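Local coordinates for protein enoyl-CoA hydratase (Thermus thermophilus, PDB 1WZ8) that probably catalyses the hydration of enoyl-CoA thioesters, or the reverse dehydration, as a hexameric member of the crotonase family, at residues A[54-59]-A[209-214]; A[65-70]-A[120-125]; A[77-82]-A[87-92]; A[156-161]-A[222-227]. All blocks are in the same frame, centred on the assembly; numbering follows the deposited sequence.

How the contacts relate
Contact 2 lies deepest, its centre about 4 Å from the chain centre, in the part of the crotonase fold that in relatives builds the oxyanion hole of the active site. Contact 4 touches it directly: Leu124 CD1 is 3.5 Å from Trp156 NE1. Contacts 1 and 4 both use helix 211-226, at its two ends, with centres about 22 Å apart, and both touch the second subunit. Contacts 1 and 3 lie on opposite sides of the chain centre, about 34 Å apart between centres. A pentanediol, probably from the crystallisation liquor, lies near Val89 of contact 3, and one lies near Leu158 of contact 4; such molecules often mark pockets.

Contact 1: residues A[54-59]-A[209-214]; sequences GVRAVL and GPKEAL
Val55 O lies 3.9 Å from Lys211 CE, and water 2 donates to this O and weakly accepts from Lys211 NZ. Just before it, water 1 makes a similar bridge, accepting from Gly54 N at 2.7 Å and, weakly, from Lys211 NZ. Lys211 gets this far because CG is anti to its backbone N (chi1 -172°) and the chain stays extended to its tip. In the crotonase fold this joins the turn leading into strand 57-62 of the central sheet to the start of helix 211-226, where Pro210 holds the N-cap position. Arg56 carries the direct bond. Its chain bends at chi3 and crosses the lysine at about a right angle. NH2 donates to Gly209 O at 2.9 Å, nearly along the C=O axis but bent at the hydrogen (133°), with the oxygen tilted out of the guanidinium plane. NH1 lies 3.8 Å from Lys211 CD, and water 4, in that plane, accepts from NH1 at 2.8 Å. The two cationic ends stay apart, NH1 to Lys211 NZ being 4.9 Å. Arg56 NE donates to Ala207 O, and NH1 to Pro264 O of the second subunit.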
loop_
_atom_site.group_PDB
_atom_site.type_symbol
_atom_site.label_atom_id
_atom_site.label_comp_id
_atom_site.label_asym_id
_atom_site.label_seq_id
_atom_site.Cartn_x
_atom_site.Cartn_y
_atom_site.Cartn_z
ATOM N N GLY A 54 -30.290 -17.527 -7.235
ATOM C CA GLY A 54 -30.824 -16.993 -8.472
ATOM C C GLY A 54 -30.518 -15.537 -8.762
ATOM O O GLY A 54 -30.852 -15.043 -9.835
ATOM N N VAL A 55 -29.897 -14.835 -7.819
ATOM C CA VAL A 55 -29.570 -13.432 -8.055
ATOM C C VAL A 55 -28.352 -13.344 -8.970
ATOM O O VAL A 55 -27.285 -13.868 -8.645
ATOM C CB VAL A 55 -29.253 -12.687 -6.736
ATOM C CG1 VAL A 55 -28.831 -11.250 -7.038
ATOM C CG2 VAL A 55 -30.472 -12.687 -5.830
ATOM N N ARG A 56 -28.514 -12.692 -10.119
ATOM C CA ARG A 56 -27.410 -12.528 -11.059
ATOM C C ARG A 56 -27.013 -11.053 -11.123
ATOM O O ARG A 56 -25.913 -10.712 -11.551
ATOM C CB ARG A 56 -27.798 -13.062 -12.447
ATOM C CG ARG A 56 -28.066 -14.575 -12.455
ATOM C CD ARG A 56 -28.518 -15.094 -13.822
ATOM N NE ARG A 56 -27.430 -15.197 -14.795
ATOM C CZ ARG A 56 -26.572 -16.211 -14.872
ATOM N NH1 ARG A 56 -26.655 -17.238 -14.034
ATOM N NH2 ARG A 56 -25.627 -16.203 -15.804
ATOM N N ALA A 57 -27.920 -10.187 -10.680
ATOM C CA ALA A 57 -27.669 -8.750 -10.646
ATOM C C ALA A 57 -28.686 -8.088 -9.727
ATOM O O ALA A 57 -29.835 -8.526 -9.646
ATOM C CB ALA A 57 -27.767 -8.151 -12.049
ATOM N N VAL A 58 -28.254 -7.048 -9.023
ATOM C CA VAL A 58 -29.132 -6.313 -8.123
ATOM C C VAL A 58 -29.379 -4.915 -8.684
ATOM O O VAL A 58 -28.456 -4.248 -9.157
ATOM C CB VAL A 58 -28.515 -6.199 -6.713
ATOM C CG1 VAL A 58 -29.327 -5.234 -5.852
ATOM C CG2 VAL A 58 -28.477 -7.578 -6.061
ATOM N N LEU A 59 -30.635 -4.488 -8.643
ATOM C CA LEU A 59 -31.015 -3.173 -9.138
ATOM C C LEU A 59 -31.582 -2.375 -7.974
ATOM O O LEU A 59 -32.535 -2.805 -7.330
ATOM C CB LEU A 59 -32.067 -3.304 -10.246
ATOM C CG LEU A 59 -32.655 -2.002 -10.804
ATOM C CD1 LEU A 59 -31.535 -1.112 -11.335
ATOM C CD2 LEU A 59 -33.660 -2.327 -11.910
ATOM N N GLY A 209 -24.924 -12.088 -18.431
ATOM C CA GLY A 209 -23.499 -12.335 -18.544
ATOM C C GLY A 209 -23.066 -13.559 -17.759
ATOM O O GLY A 209 -23.891 -14.210 -17.112
ATOM N N PRO A 210 -21.770 -13.904 -17.799
ATOM C CA PRO A 210 -21.214 -15.063 -17.089
ATOM C C PRO A 210 -21.090 -14.787 -15.590
ATOM O O PRO A 210 -20.258 -13.987 -15.159
ATOM C CB PRO A 210 -19.866 -15.261 -17.769
ATOM C CG PRO A 210 -19.453 -13.868 -18.081
ATOM C CD PRO A 210 -20.730 -13.222 -18.592
ATOM N N LYS A 211 -21.926 -15.466 -14.810
ATOM C CA LYS A 211 -21.993 -15.304 -13.361
ATOM C C LYS A 211 -20.662 -15.346 -12.614
ATOM O O LYS A 211 -20.327 -14.415 -11.876
ATOM C CB LYS A 211 -22.943 -16.356 -12.783
ATOM C CG LYS A 211 -23.257 -16.202 -11.314
ATOM C CD LYS A 211 -24.406 -17.126 -10.934
ATOM C CE LYS A 211 -24.895 -16.868 -9.517
ATOM N NZ LYS A 211 -26.145 -17.632 -9.224
ATOM N N GLU A 212 -19.910 -16.427 -12.789
ATOM C CA GLU A 212 -18.628 -16.551 -12.108
ATOM C C GLU A 212 -17.613 -15.514 -12.578
ATOM O O GLU A 212 -16.919 -14.899 -11.764
ATOM C CB GLU A 212 -18.041 -17.951 -12.306
ATOM C CG GLU A 212 -16.667 -18.116 -11.666
ATOM C CD GLU A 212 -16.117 -19.521 -11.797
ATOM O OE1 GLU A 212 -16.776 -20.464 -11.317
ATOM O OE2 GLU A 212 -15.023 -19.685 -12.377
ATOM N N ALA A 213 -17.516 -15.329 -13.890
ATOM C CA ALA A 213 -16.572 -14.369 -14.443
ATOM C C ALA A 213 -16.880 -12.953 -13.956
ATOM O O ALA A 213 -15.969 -12.187 -13.665
ATOM C CB ALA A 213 -16.598 -14.426 -15.967
ATOM N N LEU A 214 -18.160 -12.607 -13.867
ATOM C CA LEU A 214 -18.543 -11.278 -13.394
ATOM C C LEU A 214 -18.166 -11.106 -11.922
ATOM O O LEU A 214 -17.645 -10.064 -11.522
ATOM C CB LEU A 214 -20.051 -11.057 -13.580
ATOM C CG LEU A 214 -20.500 -10.748 -15.014
ATOM C CD1 LEU A 214 -22.011 -10.888 -15.135
ATOM C CD2 LEU A 214 -20.052 -9.341 -15.396
HETATM O O HOH W 1 -27.906 -18.731 -6.813
HETATM O O HOH W 2 -26.570 -15.490 -6.527
HETATM O O HOH W 3 -23.060 -18.138 -16.007
HETATM O O HOH W 4 -28.277 -18.058 -11.841
#

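Contact 2: residues A[65-70]-A[120-125]; sequences GVFSAG and LALALA
Phe67 sends its side chain from the loop 65-70 to the helix segment 120-125, its CB directed toward Ala123, the residue nearest it in backbone register. At chi1 -157° CG stands roughly anti to the backbone N, which carries the ring away from the loop backbone and into the helix surface. Beyond CG and CD1, the first atom to meet the helix is CE1, which comes in obliquely and lies 3.8 Å from Ala123 CB and equally 3.8 Å from Ala123 N. At the tip, CZ reaches Leu122, 4.2 Å from CD2, and the two side chains cross at about a right angle. The small methyl of Ala123 is consistent with the close approach of CE1 to Ala123 N. A serine in place of Phe67 would probably leave Leu122 CD2 and Ala123 CB facing a gap and strip Phe26 of its edge-to-face ring partner.

Next along the loop, Ser68 OG accepts from Gly70 N at 3.0 Å (N-H...O 160°), an ST turn just after Phe67; the same hydroxyl donates to Asn32 O. In crotonase relatives backbone N-H groups at the end of this loop and at the start of the helix corresponding to 118-125 form the oxyanion hole, so the site probably lies close by. The ring thus sits in the buried centre, between strand 21-26, which contributes Phe26, and helix 118-125, whose Leu122 also packs on Pro100 of helix 83-102.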
loop_
_atom_site.group_PDB
_atom_site.type_symbol
_atom_site.label_atom_id
_atom_site.label_comp_id
_atom_site.label_asym_id
_atom_site.label_seq_id
_atom_site.Cartn_x
_atom_site.Cartn_y
_atom_site.Cartn_z
ATOM N N GLY A 65 -39.974 7.689 -7.610
ATOM C CA GLY A 65 -39.178 8.312 -8.655
ATOM C C GLY A 65 -38.034 9.182 -8.169
ATOM O O GLY A 65 -37.648 10.143 -8.836
ATOM N N VAL A 66 -37.488 8.856 -7.003
ATOM C CA VAL A 66 -36.373 9.614 -6.450
ATOM C C VAL A 66 -35.491 8.638 -5.692
ATOM O O VAL A 66 -35.999 7.721 -5.048
ATOM C CB VAL A 66 -36.863 10.726 -5.487
ATOM C CG1 VAL A 66 -37.586 10.112 -4.300
ATOM C CG2 VAL A 66 -35.687 11.568 -5.021
ATOM N N PHE A 67 -34.177 8.816 -5.779
ATOM C CA PHE A 67 -33.271 7.909 -5.087
ATOM C C PHE A 67 -33.263 8.239 -3.597
ATOM O O PHE A 67 -34.084 7.709 -2.850
ATOM C CB PHE A 67 -31.861 7.992 -5.676
ATOM C CG PHE A 67 -31.025 6.767 -5.417
ATOM C CD1 PHE A 67 -29.921 6.822 -4.571
ATOM C CD2 PHE A 67 -31.346 5.555 -6.021
ATOM C CE1 PHE A 67 -29.146 5.689 -4.328
ATOM C CE2 PHE A 67 -30.575 4.411 -5.787
ATOM C CZ PHE A 67 -29.473 4.484 -4.937
ATOM N N SER A 68 -32.362 9.110 -3.151
ATOM C CA SER A 68 -32.333 9.454 -1.731
ATOM C C SER A 68 -31.573 10.725 -1.380
ATOM O O SER A 68 -30.476 10.971 -1.884
ATOM C CB SER A 68 -31.753 8.295 -0.913
ATOM O OG SER A 68 -31.678 8.644 0.467
ATOM N N ALA A 69 -32.163 11.524 -0.495
ATOM C CA ALA A 69 -31.550 12.768 -0.042
ATOM C C ALA A 69 -30.566 12.489 1.097
ATOM O O ALA A 69 -29.939 13.409 1.627
ATOM C CB ALA A 69 -32.635 13.747 0.423
ATOM N N GLY A 70 -30.438 11.219 1.471
ATOM C CA GLY A 70 -29.523 10.849 2.539
ATOM C C GLY A 70 -30.175 10.655 3.899
ATOM O O GLY A 70 -31.391 10.490 3.996
ATOM N N LEU A 120 -25.949 9.321 -1.992
ATOM C CA LEU A 120 -24.888 9.296 -2.989
ATOM C C LEU A 120 -23.923 8.157 -2.663
ATOM O O LEU A 120 -23.366 7.531 -3.564
ATOM C CB LEU A 120 -24.142 10.632 -3.010
ATOM C CG LEU A 120 -23.068 10.812 -4.092
ATOM C CD1 LEU A 120 -23.687 10.668 -5.488
ATOM C CD2 LEU A 120 -22.432 12.185 -3.936
ATOM N N ALA A 121 -23.731 7.886 -1.373
ATOM C CA ALA A 121 -22.836 6.807 -0.957
ATOM C C ALA A 121 -23.294 5.475 -1.543
ATOM O O ALA A 121 -22.492 4.703 -2.083
ATOM C CB ALA A 121 -22.787 6.721 0.572
ATOM N N LEU A 122 -24.592 5.214 -1.441
ATOM C CA LEU A 122 -25.161 3.976 -1.951
ATOM C C LEU A 122 -25.084 3.947 -3.471
ATOM O O LEU A 122 -24.734 2.926 -4.057
ATOM C CB LEU A 122 -26.616 3.839 -1.492
ATOM C CG LEU A 122 -27.368 2.568 -1.895
ATOM C CD1 LEU A 122 -26.604 1.342 -1.413
ATOM C CD2 LEU A 122 -28.771 2.601 -1.300
ATOM N N ALA A 123 -25.396 5.078 -4.099
ATOM C CA ALA A 123 -25.364 5.191 -5.556
ATOM C C ALA A 123 -23.979 4.915 -6.123
ATOM O O ALA A 123 -23.835 4.213 -7.134
ATOM C CB ALA A 123 -25.814 6.579 -5.981
ATOM N N LEU A 124 -22.959 5.481 -5.490
ATOM C CA LEU A 124 -21.592 5.294 -5.962
ATOM C C LEU A 124 -20.955 3.971 -5.540
ATOM O O LEU A 124 -19.959 3.552 -6.127
ATOM C CB LEU A 124 -20.715 6.468 -5.518
ATOM C CG LEU A 124 -21.147 7.842 -6.045
ATOM C CD1 LEU A 124 -20.083 8.881 -5.698
ATOM C CD2 LEU A 124 -21.366 7.775 -7.560
ATOM N N ALA A 125 -21.516 3.309 -4.531
ATOM C CA ALA A 125 -20.972 2.024 -4.102
ATOM C C ALA A 125 -21.394 0.962 -5.113
ATOM O O ALA A 125 -20.743 -0.080 -5.262
ATOM C CB ALA A 125 -21.492 1.660 -2.711
#

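Contact 3: residues A[77-82]-A[87-92]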
loop_
_atom_site.group_PDB
_atom_site.type_symbol
_atom_site.label_atom_id
_atom_site.label_comp_id
_atom_site.label_asym_id
_atom_site.label_seq_id
_atom_site.Cartn_x
_atom_site.Cartn_y
_atom_site.Cartn_z
ATOM N N GLU A 77 -30.105 13.352 14.532
ATOM C CA GLU A 77 -30.350 13.728 15.920
ATOM C C GLU A 77 -30.096 12.555 16.858
ATOM O O GLU A 77 -29.582 12.740 17.962
ATOM C CB GLU A 77 -31.783 14.236 16.095
ATOM C CG GLU A 77 -32.048 15.587 15.445
ATOM C CD GLU A 77 -31.289 16.727 16.109
ATOM O OE1 GLU A 77 -30.494 16.468 17.040
ATOM O OE2 GLU A 77 -31.490 17.890 15.696
ATOM N N GLU A 78 -30.458 11.351 16.421
ATOM C CA GLU A 78 -30.248 10.159 17.230
ATOM C C GLU A 78 -28.758 9.949 17.482
ATOM O O GLU A 78 -28.335 9.650 18.602
ATOM C CB GLU A 78 -30.811 8.921 16.529
ATOM C CG GLU A 78 -30.458 7.631 17.252
ATOM C CD GLU A 78 -30.849 6.387 16.484
ATOM O OE1 GLU A 78 -30.573 6.317 15.269
ATOM O OE2 GLU A 78 -31.416 5.466 17.105
ATOM N N MET A 79 -27.971 10.097 16.421
ATOM C CA MET A 79 -26.522 9.942 16.496
ATOM C C MET A 79 -25.938 10.959 17.474
ATOM O O MET A 79 -25.105 10.630 18.313
ATOM C CB MET A 79 -25.904 10.171 15.114
ATOM C CG MET A 79 -26.362 9.202 14.043
ATOM S SD MET A 79 -25.825 9.719 12.393
ATOM C CE MET A 79 -24.056 9.553 12.537
ATOM N N ARG A 80 -26.389 12.202 17.348
ATOM C CA ARG A 80 -25.920 13.302 18.186
ATOM C C ARG A 80 -26.254 13.176 19.670
ATOM O O ARG A 80 -25.547 13.719 20.516
ATOM C CB ARG A 80 -26.505 14.623 17.675
ATOM C CG ARG A 80 -25.531 15.509 16.918
ATOM C CD ARG A 80 -26.231 16.769 16.417
ATOM N NE ARG A 80 -27.023 17.408 17.467
ATOM C CZ ARG A 80 -26.508 18.012 18.534
ATOM N NH1 ARG A 80 -25.193 18.068 18.692
ATOM N NH2 ARG A 80 -27.308 18.548 19.449
ATOM N N ALA A 81 -27.326 12.459 19.983
ATOM C CA ALA A 81 -27.770 12.328 21.364
ATOM C C ALA A 81 -27.298 11.106 22.149
ATOM O O ALA A 81 -27.520 11.029 23.360
ATOM C CB ALA A 81 -29.296 12.401 21.406
ATOM N N SER A 82 -26.643 10.161 21.486
ATOM C CA SER A 82 -26.190 8.956 22.169
ATOM C C SER A 82 -24.902 8.364 21.602
ATOM O O SER A 82 -24.767 8.208 20.391
ATOM C CB SER A 82 -27.300 7.903 22.121
ATOM O OG SER A 82 -26.811 6.613 22.435
ATOM N N LEU A 87 -22.043 5.084 17.453
ATOM C CA LEU A 87 -21.205 3.973 17.012
ATOM C C LEU A 87 -21.958 2.886 16.255
ATOM O O LEU A 87 -21.373 2.198 15.420
ATOM C CB LEU A 87 -20.443 3.376 18.198
ATOM C CG LEU A 87 -19.129 4.098 18.546
ATOM C CD1 LEU A 87 -18.152 3.933 17.391
ATOM C CD2 LEU A 87 -19.377 5.581 18.827
ATOM N N ARG A 88 -23.246 2.720 16.544
ATOM C CA ARG A 88 -23.961 1.712 15.806
ATOM C C ARG A 88 -24.122 2.176 14.376
ATOM O O ARG A 88 -23.960 1.419 13.427
ATOM C CB ARG A 88 -25.333 1.529 16.455
ATOM C CG ARG A 88 -26.283 0.706 15.586
ATOM C CD ARG A 88 -27.754 1.012 15.894
ATOM N NE ARG A 88 -28.254 2.076 15.017
ATOM C CZ ARG A 88 -28.967 3.063 15.589
ATOM N NH1 ARG A 88 -29.187 3.055 16.891
ATOM N NH2 ARG A 88 -29.455 4.049 14.830
ATOM N N VAL A 89 -24.388 3.463 14.185
ATOM C CA VAL A 89 -24.493 4.035 12.847
ATOM C C VAL A 89 -23.125 4.056 12.161
ATOM O O VAL A 89 -23.041 3.966 10.935
ATOM C CB VAL A 89 -25.090 5.462 12.901
ATOM C CG1 VAL A 89 -25.103 6.091 11.509
ATOM C CG2 VAL A 89 -26.505 5.397 13.443
ATOM N N PHE A 90 -22.056 4.158 12.949
ATOM C CA PHE A 90 -20.707 4.157 12.385
ATOM C C PHE A 90 -20.522 2.894 11.550
ATOM O O PHE A 90 -20.135 2.955 10.381
ATOM C CB PHE A 90 -19.656 4.183 13.496
ATOM C CG PHE A 90 -18.242 4.058 12.993
ATOM C CD1 PHE A 90 -17.560 5.167 12.502
ATOM C CD2 PHE A 90 -17.605 2.824 12.990
ATOM C CE1 PHE A 90 -16.257 5.047 12.013
ATOM C CE2 PHE A 90 -16.308 2.690 12.505
ATOM C CZ PHE A 90 -15.633 3.806 12.014
ATOM N N TRP A 91 -20.801 1.743 12.152
ATOM C CA TRP A 91 -20.656 0.484 11.441
ATOM C C TRP A 91 -21.676 0.316 10.317
ATOM O O TRP A 91 -21.395 -0.346 9.318
ATOM C CB TRP A 91 -20.708 -0.676 12.433
ATOM C CG TRP A 91 -19.532 -0.631 13.359
ATOM C CD1 TRP A 91 -19.538 -0.301 14.688
ATOM C CD2 TRP A 91 -18.161 -0.847 13.006
ATOM N NE1 TRP A 91 -18.253 -0.297 15.180
ATOM C CE2 TRP A 91 -17.388 -0.628 14.169
ATOM C CE3 TRP A 91 -17.508 -1.202 11.816
ATOM C CZ2 TRP A 91 -15.996 -0.757 14.179
ATOM C CZ3 TRP A 91 -16.121 -1.328 11.826
ATOM C CH2 TRP A 91 -15.382 -1.105 13.003
ATOM N N GLU A 92 -22.849 0.923 10.465
ATOM C CA GLU A 92 -23.869 0.855 9.418
ATOM C C GLU A 92 -23.389 1.626 8.188
ATOM O O GLU A 92 -23.525 1.161 7.049
ATOM C CB GLU A 92 -25.182 1.469 9.907
ATOM C CG GLU A 92 -25.969 0.586 10.854
ATOM C CD GLU A 92 -27.192 1.289 11.408
ATOM O OE1 GLU A 92 -27.650 2.266 10.781
ATOM O OE2 GLU A 92 -27.702 0.854 12.461
#
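Glu78 OE1 receives Arg88 NH2 at 2.6 Å, the shortest polar bond between the two segments, with an N-H...O angle of 152°. The donor meets this oxygen from above the carboxylate plane, whereas the oxygen itself lies close to the guanidinium plane. The second pair, Arg88 NH1 to Glu78 OE2, is weak at 3.3 Å. The two flat groups are turned 56° from each other, so the salt bridge is not a coplanar two-pronged one, and the shorter bond is the better formed of the two. Arg88 reaches Glu78 by bending at chi3 (92°). That bend also leaves NE facing back to Glu92 OE2, one turn further along its own helix, at 2.9 Å. Glu92 OE2 has a further salt bridge to Arg40, and OE1 bonds to His39 ND1, which places the arginine in a wider charged network. A leucine in place of Arg88 would probably leave Glu78 without its positive partner on the facing helix and cost Glu92 OE2 its bond from NE.

Beside this polar layer lies an apolar one. Met79 CE and SD each come to 3.8 Å from Val89 CG1, while Met79 CG lies 3.9 Å from Val89 CG2; the side chains cross at about a right angle. Phe240 of helix 229-241 packs on both residues. Two consecutive helices, 73-81 and 83-102, joined by a short turn, pack against each other: Ser82 is the N-cap of the second, its OG bonded to Ala85 N, and a Glu78-Arg88-Glu92 salt-bridge network ties the two together.

Contact 4: residues A[156-161]-A[222-227]; sequences WPLLVG and NHWYRS
Leu158 and Leu159 of the short helix 157-160 pack on Trp224 and Tyr225 at the end of helix 211-226, a helix-to-helix contact of the crotonase fold at the subunit interface of the hexamer. Leu158 CD1 does most of the touching, wedged between the two aromatic residues: it lies 4.0 Å from Trp224 CB and 4.1 Å from Tyr225 CD1, and approaches both rings obliquely. Lower on the same side chain, Leu158 CB is 4.2 Å from Tyr225 CE1. The leucine and the tryptophan cross at about a right angle.

Trp224 also has partners in the second subunit: its NE1 donates to Val153 O of that subunit, and its ring stacks on Phe228 of the same chain. Its backbone O is buried beside Leu158 CD1 with no hydrogen-bond partner in the model. Trp224 of the fifth subunit packs in turn on Leu158, which places this leucine at a junction of chains.

The helix is kinked at Trp224 and Tyr225, where the regular bonds to the preceding turn are missing and Tyr225 N makes only a weak bond to Asn222 O. His223 O takes both Ser227 N and Ser227 OG, the latter at 2.9 Å.

Tyr225 has CG anti to its carbonyl carbon (chi1 -73°), which sends the ring out along the flank of Leu158 to the next leucine. Leu159, itself packed on Leu124 of helix 118-125, receives the phenol end across its branch, with CD2 3.6 Å from Tyr225 OH.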
loop_
_atom_site.group_PDB
_atom_site.type_symbol
_atom_site.label_atom_id
_atom_site.label_comp_id
_atom_site.label_asym_id
_atom_site.label_seq_id
_atom_site.Cartn_x
_atom_site.Cartn_y
_atom_site.Cartn_z
ATOM N N TRP A 156 -14.471 8.734 -4.409
ATOM C CA TRP A 156 -14.161 9.834 -5.331
ATOM C C TRP A 156 -12.791 9.935 -6.010
ATOM O O TRP A 156 -12.722 10.166 -7.218
ATOM C CB TRP A 156 -14.483 11.185 -4.676
ATOM C CG TRP A 156 -15.956 11.470 -4.593
ATOM C CD1 TRP A 156 -16.905 10.717 -3.959
ATOM C CD2 TRP A 156 -16.644 12.602 -5.144
ATOM N NE1 TRP A 156 -18.140 11.312 -4.082
ATOM C CE2 TRP A 156 -18.008 12.469 -4.802
ATOM C CE3 TRP A 156 -16.240 13.714 -5.892
ATOM C CZ2 TRP A 156 -18.972 13.409 -5.185
ATOM C CZ3 TRP A 156 -17.201 14.650 -6.273
ATOM C CH2 TRP A 156 -18.551 14.487 -5.917
ATOM N N PRO A 157 -11.689 9.770 -5.264
ATOM C CA PRO A 157 -10.395 9.880 -5.948
ATOM C C PRO A 157 -10.231 8.973 -7.162
ATOM O O PRO A 157 -9.690 9.397 -8.189
ATOM C CB PRO A 157 -9.392 9.557 -4.842
ATOM C CG PRO A 157 -10.083 10.090 -3.613
ATOM C CD PRO A 157 -11.501 9.587 -3.814
ATOM N N LEU A 158 -10.682 7.726 -7.041
ATOM C CA LEU A 158 -10.561 6.769 -8.139
ATOM C C LEU A 158 -11.674 6.891 -9.169
ATOM O O LEU A 158 -11.719 6.130 -10.134
ATOM C CB LEU A 158 -10.514 5.335 -7.610
ATOM C CG LEU A 158 -9.204 4.878 -6.965
ATOM C CD1 LEU A 158 -9.330 3.419 -6.537
ATOM C CD2 LEU A 158 -8.053 5.047 -7.952
ATOM N N LEU A 159 -12.573 7.849 -8.966
ATOM C CA LEU A 159 -13.663 8.061 -9.908
ATOM C C LEU A 159 -13.427 9.307 -10.753
ATOM O O LEU A 159 -13.480 9.247 -11.986
ATOM C CB LEU A 159 -15.004 8.199 -9.171
ATOM C CG LEU A 159 -15.618 6.935 -8.557
ATOM C CD1 LEU A 159 -16.901 7.303 -7.834
ATOM C CD2 LEU A 159 -15.910 5.906 -9.643
ATOM N N VAL A 160 -13.149 10.427 -10.095
ATOM C CA VAL A 160 -12.945 11.689 -10.797
ATOM C C VAL A 160 -11.591 12.364 -10.614
ATOM O O VAL A 160 -11.342 13.418 -11.200
ATOM C CB VAL A 160 -14.035 12.718 -10.408
ATOM C CG1 VAL A 160 -15.408 12.177 -10.766
ATOM C CG2 VAL A 160 -13.951 13.035 -8.921
ATOM N N GLY A 161 -10.711 11.774 -9.815
ATOM C CA GLY A 161 -9.418 12.397 -9.609
ATOM C C GLY A 161 -9.492 13.348 -8.432
ATOM O O GLY A 161 -10.576 13.802 -8.062
ATOM N N ASN A 222 -12.541 -4.433 -7.252
ATOM C CA ASN A 222 -12.825 -3.812 -5.964
ATOM C C ASN A 222 -11.667 -3.812 -4.975
ATOM O O ASN A 222 -11.703 -3.095 -3.979
ATOM C CB ASN A 222 -14.092 -4.414 -5.345
ATOM C CG ASN A 222 -15.354 -3.818 -5.938
ATOM O OD1 ASN A 222 -15.296 -2.821 -6.657
ATOM N ND2 ASN A 222 -16.500 -4.412 -5.629
ATOM N N HIS A 223 -10.631 -4.602 -5.246
ATOM C CA HIS A 223 -9.470 -4.598 -4.368
ATOM C C HIS A 223 -8.797 -3.225 -4.454
ATOM O O HIS A 223 -7.997 -2.864 -3.588
ATOM C CB HIS A 223 -8.470 -5.694 -4.754
ATOM C CG HIS A 223 -8.706 -6.999 -4.058
ATOM N ND1 HIS A 223 -8.853 -7.097 -2.691
ATOM C CD2 HIS A 223 -8.789 -8.263 -4.537
ATOM C CE1 HIS A 223 -9.016 -8.365 -2.357
ATOM N NE2 HIS A 223 -8.981 -9.093 -3.458
ATOM N N TRP A 224 -9.098 -2.465 -5.506
ATOM C CA TRP A 224 -8.521 -1.132 -5.614
ATOM C C TRP A 224 -9.102 -0.284 -4.492
ATOM O O TRP A 224 -8.395 0.495 -3.860
ATOM C CB TRP A 224 -8.832 -0.484 -6.964
ATOM C CG TRP A 224 -7.910 -0.922 -8.058
ATOM C CD1 TRP A 224 -7.975 -2.086 -8.771
ATOM C CD2 TRP A 224 -6.761 -0.218 -8.542
ATOM N NE1 TRP A 224 -6.940 -2.149 -9.668
ATOM C CE2 TRP A 224 -6.177 -1.017 -9.550
ATOM C CE3 TRP A 224 -6.167 1.011 -8.222
ATOM C CZ2 TRP A 224 -5.026 -0.628 -10.243
ATOM C CZ3 TRP A 224 -5.017 1.401 -8.915
ATOM C CH2 TRP A 224 -4.462 0.580 -9.914
ATOM N N TYR A 225 -10.396 -0.442 -4.241
ATOM C CA TYR A 225 -11.038 0.305 -3.170
ATOM C C TYR A 225 -10.619 -0.256 -1.809
ATOM O O TYR A 225 -10.330 0.498 -0.887
ATOM C CB TYR A 225 -12.561 0.224 -3.284
ATOM C CG TYR A 225 -13.170 1.032 -4.408
ATOM C CD1 TYR A 225 -12.815 2.365 -4.608
ATOM C CD2 TYR A 225 -14.155 0.479 -5.233
ATOM C CE1 TYR A 225 -13.428 3.134 -5.595
ATOM C CE2 TYR A 225 -14.774 1.237 -6.221
ATOM C CZ TYR A 225 -14.409 2.562 -6.394
ATOM O OH TYR A 225 -15.045 3.325 -7.341
ATOM N N ARG A 226 -10.584 -1.578 -1.695
ATOM C CA ARG A 226 -10.230 -2.215 -0.437
ATOM C C ARG A 226 -8.858 -1.794 0.075
ATOM O O ARG A 226 -8.649 -1.711 1.283
ATOM C CB ARG A 226 -10.295 -3.740 -0.567
ATOM C CG ARG A 226 -11.681 -4.271 -0.925
ATOM C CD ARG A 226 -11.765 -5.788 -0.748
ATOM N NE ARG A 226 -13.041 -6.321 -1.220
ATOM C CZ ARG A 226 -13.228 -6.861 -2.420
ATOM N NH1 ARG A 226 -12.217 -6.951 -3.275
ATOM N NH2 ARG A 226 -14.430 -7.300 -2.772
ATOM N N SER A 227 -7.929 -1.519 -0.836
ATOM C CA SER A 227 -6.589 -1.100 -0.440
ATOM C C SER A 227 -6.595 0.250 0.282
ATOM O O SER A 227 -5.625 0.610 0.943
ATOM C CB SER A 227 -5.677 -1.019 -1.672
ATOM O OG SER A 227 -5.448 -2.299 -2.229
#